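Local coordinates for protein AAR187Cp (Eremothecium gossypii, PDB 3ZIL) that probably binds cohesin and regulates the establishment of sister-chromatid cohesion through its Wapl-type helical domain, the part present in this chain, at residues A[101-106]-A[156-161]; A[280-285]-A[324-329]. All coordinates share one frame; numbering follows the deposited sequence.

Contact 1 of 2, residues A[101-106]-A[156-161]; sequences KRWAML and ATYLLY
W103 pushes its indole out of the short 3-10 segment 101-105 into a hollow lined by Y158, L159 and Y161, on the last part of helix 147-158 and the residues after it. This is packing between a loop and a helix with its following residues within the all-helical Wap1 domain. The floor of the hollow is Y158: its CB sits over one face of the six-membered ring as a CH-pi contact, 3.9 Å from the W103 ring centroid and 29° off the normal. Beyond it the Y158 ring runs nearly parallel to the indole, planes at 16°, but slid so far along that the two barely overlap. Its CG lies beside the backbone N (chi1 -62°), which carries the ring past the tryptophan toward D92, the hydrogen-bond partner of Y158 OH. L159 adds a smaller bump, its CD2 reaching W103 CE3 at 3.7 Å, obliquely to the ring. Y161, poorly ordered and so less certain, lies near W103 CB. W69 meets the indole edge-to-face, and W103 NE1 is satisfied by the carbonyl of L97, which helps set the rotation of the ring. With an alanine in place of W103, Y158 CB and L159 CD2 would probably face a gap, and the L97 carbonyl would lose the indole N-H. The tightest approach is W103 CH2 to Y158 CB, 3.5 Å.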
loop_
_atom_site.group_PDB
_atom_site.type_symbol
_atom_site.label_atom_id
_atom_site.label_comp_id
_atom_site.label_asym_id
_atom_site.label_seq_id
_atom_site.Cartn_x
_atom_site.Cartn_y
_atom_site.Cartn_z
ATOM N N LYS A 101 -8.309 -1.150 -23.980
ATOM C CA LYS A 101 -9.465 -1.595 -23.235
ATOM C C LYS A 101 -9.554 -3.123 -23.001
ATOM O O LYS A 101 -10.371 -3.567 -22.169
ATOM C CB LYS A 101 -10.737 -1.128 -23.931
ATOM C CG LYS A 101 -10.909 0.390 -23.893
ATOM C CD LYS A 101 -12.363 0.728 -24.206
ATOM C CE LYS A 101 -12.446 1.843 -25.216
ATOM N NZ LYS A 101 -11.962 3.107 -24.595
ATOM N N ARG A 102 -8.747 -3.915 -23.718
ATOM C CA ARG A 102 -8.834 -5.359 -23.566
ATOM C C ARG A 102 -8.144 -5.778 -22.264
ATOM O O ARG A 102 -8.204 -6.918 -21.896
ATOM C CB ARG A 102 -8.262 -6.121 -24.786
ATOM C CG ARG A 102 -9.207 -6.065 -25.999
ATOM C CD ARG A 102 -8.439 -6.543 -27.239
ATOM N NE ARG A 102 -9.401 -6.929 -28.256
ATOM C CZ ARG A 102 -9.600 -6.223 -29.399
ATOM N NH1 ARG A 102 -8.835 -5.169 -29.705
ATOM N NH2 ARG A 102 -10.463 -6.646 -30.319
ATOM N N TRP A 103 -7.534 -4.822 -21.551
ATOM C CA TRP A 103 -7.155 -5.082 -20.176
ATOM C C TRP A 103 -8.400 -5.387 -19.309
ATOM O O TRP A 103 -8.307 -6.198 -18.391
ATOM C CB TRP A 103 -6.359 -3.908 -19.608
ATOM C CG TRP A 103 -4.870 -3.924 -19.902
ATOM C CD1 TRP A 103 -4.165 -3.040 -20.730
ATOM C CD2 TRP A 103 -3.854 -4.854 -19.403
ATOM N NE1 TRP A 103 -2.847 -3.343 -20.763
ATOM C CE2 TRP A 103 -2.579 -4.415 -19.984
ATOM C CE3 TRP A 103 -3.866 -5.942 -18.538
ATOM C CZ2 TRP A 103 -1.368 -5.058 -19.709
ATOM C CZ3 TRP A 103 -2.633 -6.607 -18.282
ATOM C CH2 TRP A 103 -1.427 -6.172 -18.850
ATOM N N ALA A 104 -9.577 -4.850 -19.662
ATOM C CA ALA A 104 -10.840 -5.097 -18.936
ATOM C C ALA A 104 -11.218 -6.572 -19.039
ATOM O O ALA A 104 -12.070 -7.055 -18.268
ATOM C CB ALA A 104 -12.000 -4.246 -19.502
ATOM N N MET A 105 -10.558 -7.356 -19.904
ATOM C CA MET A 105 -10.935 -8.786 -19.838
ATOM C C MET A 105 -10.414 -9.443 -18.564
ATOM O O MET A 105 -10.761 -10.577 -18.308
ATOM C CB MET A 105 -10.509 -9.618 -21.069
ATOM C CG MET A 105 -11.026 -9.116 -22.393
ATOM S SD MET A 105 -10.186 -10.059 -23.767
ATOM C CE MET A 105 -11.220 -11.532 -23.851
ATOM N N LEU A 106 -9.534 -8.757 -17.805
ATOM C CA LEU A 106 -9.079 -9.230 -16.512
ATOM C C LEU A 106 -9.800 -8.430 -15.434
ATOM O O LEU A 106 -9.262 -7.349 -15.017
ATOM C CB LEU A 106 -7.523 -9.073 -16.368
ATOM C CG LEU A 106 -6.610 -9.881 -17.323
ATOM C CD1 LEU A 106 -6.690 -9.322 -18.753
ATOM C CD2 LEU A 106 -5.150 -9.907 -16.835
ATOM N N ALA A 156 -0.471 -4.126 -9.713
ATOM C CA ALA A 156 0.243 -2.898 -9.377
ATOM C C ALA A 156 1.078 -2.514 -10.607
ATOM O O ALA A 156 1.405 -1.346 -10.774
ATOM C CB ALA A 156 1.175 -3.107 -8.268
ATOM N N THR A 157 1.371 -3.451 -11.488
ATOM C CA THR A 157 2.382 -3.087 -12.554
ATOM C C THR A 157 1.678 -2.537 -13.799
ATOM O O THR A 157 2.163 -1.632 -14.458
ATOM C CB THR A 157 3.295 -4.276 -12.944
ATOM O OG1 THR A 157 3.968 -4.754 -11.790
ATOM C CG2 THR A 157 4.366 -3.913 -14.078
ATOM N N TYR A 158 0.561 -3.135 -14.148
ATOM C CA TYR A 158 -0.148 -2.848 -15.408
ATOM C C TYR A 158 -1.488 -2.194 -15.132
ATOM O O TYR A 158 -2.055 -1.612 -16.002
ATOM C CB TYR A 158 -0.377 -4.184 -16.173
ATOM C CG TYR A 158 0.934 -4.837 -16.539
ATOM C CD1 TYR A 158 1.788 -4.251 -17.461
ATOM C CD2 TYR A 158 1.358 -6.039 -15.886
ATOM C CE1 TYR A 158 3.065 -4.842 -17.753
ATOM C CE2 TYR A 158 2.612 -6.584 -16.130
ATOM C CZ TYR A 158 3.436 -6.015 -17.115
ATOM O OH TYR A 158 4.668 -6.623 -17.368
ATOM N N LEU A 159 -2.013 -2.294 -13.913
ATOM C CA LEU A 159 -3.402 -1.871 -13.761
ATOM C C LEU A 159 -3.541 -0.873 -12.641
ATOM O O LEU A 159 -4.603 -0.786 -12.028
ATOM C CB LEU A 159 -4.315 -3.072 -13.536
ATOM C CG LEU A 159 -4.325 -4.149 -14.626
ATOM C CD1 LEU A 159 -5.095 -5.384 -14.153
ATOM C CD2 LEU A 159 -4.877 -3.551 -15.932
ATOM N N LEU A 160 -2.471 -0.148 -12.321
ATOM C CA LEU A 160 -2.596 0.877 -11.285
ATOM C C LEU A 160 -3.493 1.954 -11.968
ATOM O O LEU A 160 -3.701 3.009 -11.433
ATOM C CB LEU A 160 -1.225 1.380 -10.816
ATOM C CG LEU A 160 -0.986 1.838 -9.347
ATOM C CD1 LEU A 160 -1.513 0.851 -8.323
ATOM C CD2 LEU A 160 0.475 2.123 -9.038
ATOM N N TYR A 161 -3.985 1.602 -13.176
ATOM C CA TYR A 161 -5.182 2.135 -13.901
ATOM C C TYR A 161 -5.809 3.285 -13.162
ATOM O O TYR A 161 -5.113 4.257 -12.946
ATOM C CB TYR A 161 -6.223 1.025 -14.246
ATOM C CG TYR A 161 -6.423 0.695 -15.723
ATOM C CD1 TYR A 161 -5.812 1.459 -16.736
ATOM C CD2 TYR A 161 -7.259 -0.370 -16.114
ATOM C CE1 TYR A 161 -6.007 1.155 -18.084
ATOM C CE2 TYR A 161 -7.460 -0.676 -17.464
ATOM C CZ TYR A 161 -6.831 0.089 -18.446
ATOM O OH TYR A 161 -7.021 -0.192 -19.792
#

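Contact 2 of 2, residues A[280-285]-A[324-329]; sequences LQLGLL and QLFLLV
L282 reaches from helix 272-289 toward helix 321-336, among L325, F326 and V329. The two helices belong to the all-helical Wap1 domain, and their short segments run in nearly the same direction, at 25°, with axes 9.7 Å apart. The leucine meets its partners with different parts. Its CB abuts the branch point of L325, with L282 CB to L325 CG at 3.7 Å. L282 CD2 reaches across to the backbone of the other helix, 4.0 Å from F326 CA, and meets the F326 ring obliquely, 4.1 Å from F326 CD1. F326 swings off to one flank, CG anti to its own nitrogen (chi1 177°), and stacks there on F304 of helix 304-313.

V329 approaches L282 aslant and splits its two methyls between two turns of the facing helix. One turn on from L282, L285 offers its CB to V329 CG1 at 4.0 Å, while the L285 side chain also touches L255 and F304. On the other side of L282, L325 CD2 also comes to 4.2 Å from the backbone N of G283. All six touching residues are buried, and the join is entirely apolar in its side chains. The second valine methyl, V329 CG2, settles 3.6 Å from the carbonyl oxygen L282 O.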
loop_
_atom_site.group_PDB
_atom_site.type_symbol
_atom_site.label_atom_id
_atom_site.label_comp_id
_atom_site.label_asym_id
_atom_site.label_seq_id
_atom_site.Cartn_x
_atom_site.Cartn_y
_atom_site.Cartn_z
ATOM N N LEU A 280 6.972 9.616 9.170
ATOM C CA LEU A 280 5.689 8.966 8.910
ATOM C C LEU A 280 4.897 8.617 10.250
ATOM O O LEU A 280 3.656 8.833 10.325
ATOM C CB LEU A 280 5.898 7.671 8.040
ATOM C CG LEU A 280 6.377 7.907 6.623
ATOM C CD1 LEU A 280 6.842 6.571 6.025
ATOM C CD2 LEU A 280 5.224 8.483 5.787
ATOM N N GLN A 281 5.588 8.090 11.289
ATOM C CA GLN A 281 4.906 7.923 12.559
ATOM C C GLN A 281 4.367 9.240 13.150
ATOM O O GLN A 281 3.257 9.270 13.685
ATOM C CB GLN A 281 5.827 7.253 13.596
ATOM C CG GLN A 281 6.388 5.916 13.109
ATOM C CD GLN A 281 7.256 5.156 14.158
ATOM O OE1 GLN A 281 7.892 5.741 15.015
ATOM N NE2 GLN A 281 7.236 3.841 14.074
ATOM N N LEU A 282 5.142 10.336 13.048
ATOM C CA LEU A 282 4.630 11.636 13.538
ATOM C C LEU A 282 3.458 12.143 12.661
ATOM O O LEU A 282 2.505 12.658 13.168
ATOM C CB LEU A 282 5.752 12.692 13.584
ATOM C CG LEU A 282 6.754 12.434 14.722
ATOM C CD1 LEU A 282 8.144 13.049 14.479
ATOM C CD2 LEU A 282 6.214 12.887 16.100
ATOM N N GLY A 283 3.562 11.981 11.355
ATOM C CA GLY A 283 2.478 12.343 10.448
ATOM C C GLY A 283 1.257 11.535 10.864
ATOM O O GLY A 283 0.141 12.071 10.909
ATOM N N LEU A 284 1.444 10.263 11.225
ATOM C CA LEU A 284 0.245 9.483 11.621
ATOM C C LEU A 284 -0.306 9.968 12.991
ATOM O O LEU A 284 -1.508 10.186 13.132
ATOM C CB LEU A 284 0.505 7.977 11.563
ATOM C CG LEU A 284 -0.617 7.119 12.114
ATOM C CD1 LEU A 284 -1.884 7.345 11.290
ATOM C CD2 LEU A 284 -0.221 5.658 12.106
ATOM N N LEU A 285 0.587 10.114 13.995
ATOM C CA LEU A 285 0.211 10.829 15.208
ATOM C C LEU A 285 -0.601 12.130 14.945
ATOM O O LEU A 285 -1.671 12.336 15.571
ATOM C CB LEU A 285 1.404 11.121 16.092
ATOM C CG LEU A 285 1.867 9.812 16.787
ATOM C CD1 LEU A 285 3.266 9.945 17.357
ATOM C CD2 LEU A 285 0.835 9.467 17.855
ATOM N N GLN A 324 10.555 19.844 13.992
ATOM C CA GLN A 324 9.377 20.719 13.895
ATOM C C GLN A 324 8.075 19.975 13.999
ATOM O O GLN A 324 7.136 20.407 14.678
ATOM C CB GLN A 324 9.434 21.470 12.570
ATOM C CG GLN A 324 10.494 22.577 12.688
ATOM C CD GLN A 324 10.856 23.130 11.339
ATOM O OE1 GLN A 324 10.891 22.383 10.344
ATOM N NE2 GLN A 324 11.122 24.436 11.273
ATOM N N LEU A 325 8.037 18.830 13.324
ATOM C CA LEU A 325 6.870 17.987 13.337
ATOM C C LEU A 325 6.688 17.437 14.775
ATOM O O LEU A 325 5.581 17.387 15.321
ATOM C CB LEU A 325 7.164 16.860 12.293
ATOM C CG LEU A 325 5.991 15.954 11.901
ATOM C CD1 LEU A 325 4.688 16.747 11.686
ATOM C CD2 LEU A 325 6.391 15.077 10.696
ATOM N N PHE A 326 7.787 17.048 15.416
ATOM C CA PHE A 326 7.669 16.528 16.768
ATOM C C PHE A 326 7.034 17.561 17.686
ATOM O O PHE A 326 6.226 17.225 18.549
ATOM C CB PHE A 326 9.049 16.103 17.302
ATOM C CG PHE A 326 9.021 15.630 18.721
ATOM C CD1 PHE A 326 8.793 14.320 19.005
ATOM C CD2 PHE A 326 9.188 16.522 19.773
ATOM C CE1 PHE A 326 8.730 13.873 20.320
ATOM C CE2 PHE A 326 9.081 16.101 21.089
ATOM C CZ PHE A 326 8.878 14.767 21.366
ATOM N N LEU A 327 7.449 18.824 17.531
ATOM C CA LEU A 327 6.988 19.890 18.429
ATOM C C LEU A 327 5.500 20.186 18.203
ATOM O O LEU A 327 4.771 20.506 19.130
ATOM C CB LEU A 327 7.784 21.163 18.143
ATOM C CG LEU A 327 9.253 21.119 18.584
ATOM C CD1 LEU A 327 10.005 22.428 18.270
ATOM C CD2 LEU A 327 9.408 20.794 20.047
ATOM N N LEU A 328 5.084 20.154 16.935
ATOM C CA LEU A 328 3.684 20.332 16.607
ATOM C C LEU A 328 2.863 19.216 17.270
ATOM O O LEU A 328 1.806 19.493 17.862
ATOM C CB LEU A 328 3.485 20.358 15.073
ATOM C CG LEU A 328 2.053 20.354 14.545
ATOM C CD1 LEU A 328 1.228 21.471 15.132
ATOM C CD2 LEU A 328 2.053 20.424 13.015
ATOM N N VAL A 329 3.322 17.972 17.140
ATOM C CA VAL A 329 2.538 16.869 17.661
ATOM C C VAL A 329 2.511 17.026 19.205
ATOM O O VAL A 329 1.449 16.917 19.831
ATOM C CB VAL A 329 3.092 15.488 17.226
ATOM C CG1 VAL A 329 2.546 14.377 18.134
ATOM C CG2 VAL A 329 2.835 15.221 15.713
#

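The two contacts lie on opposite sides of the chain's centre, their own centres 37 Å apart and their nearest atoms about 17 Å apart; they do not touch, and no helix belongs to both. Contact 1 is partly buried and joins a loop to the last part of a helix and the residues after it; contact 2 lies wholly in the interior between two continuous helices. The chemistry follows the place: aromatic rings dominate at 101-106 with 156-161, where polar ends find partners nearby, whereas branched aliphatic groups, with one phenylalanine beside them, meet between 280-285 and 324-329. Along the chain they come in series, each lying within a local part of one elongated helical domain.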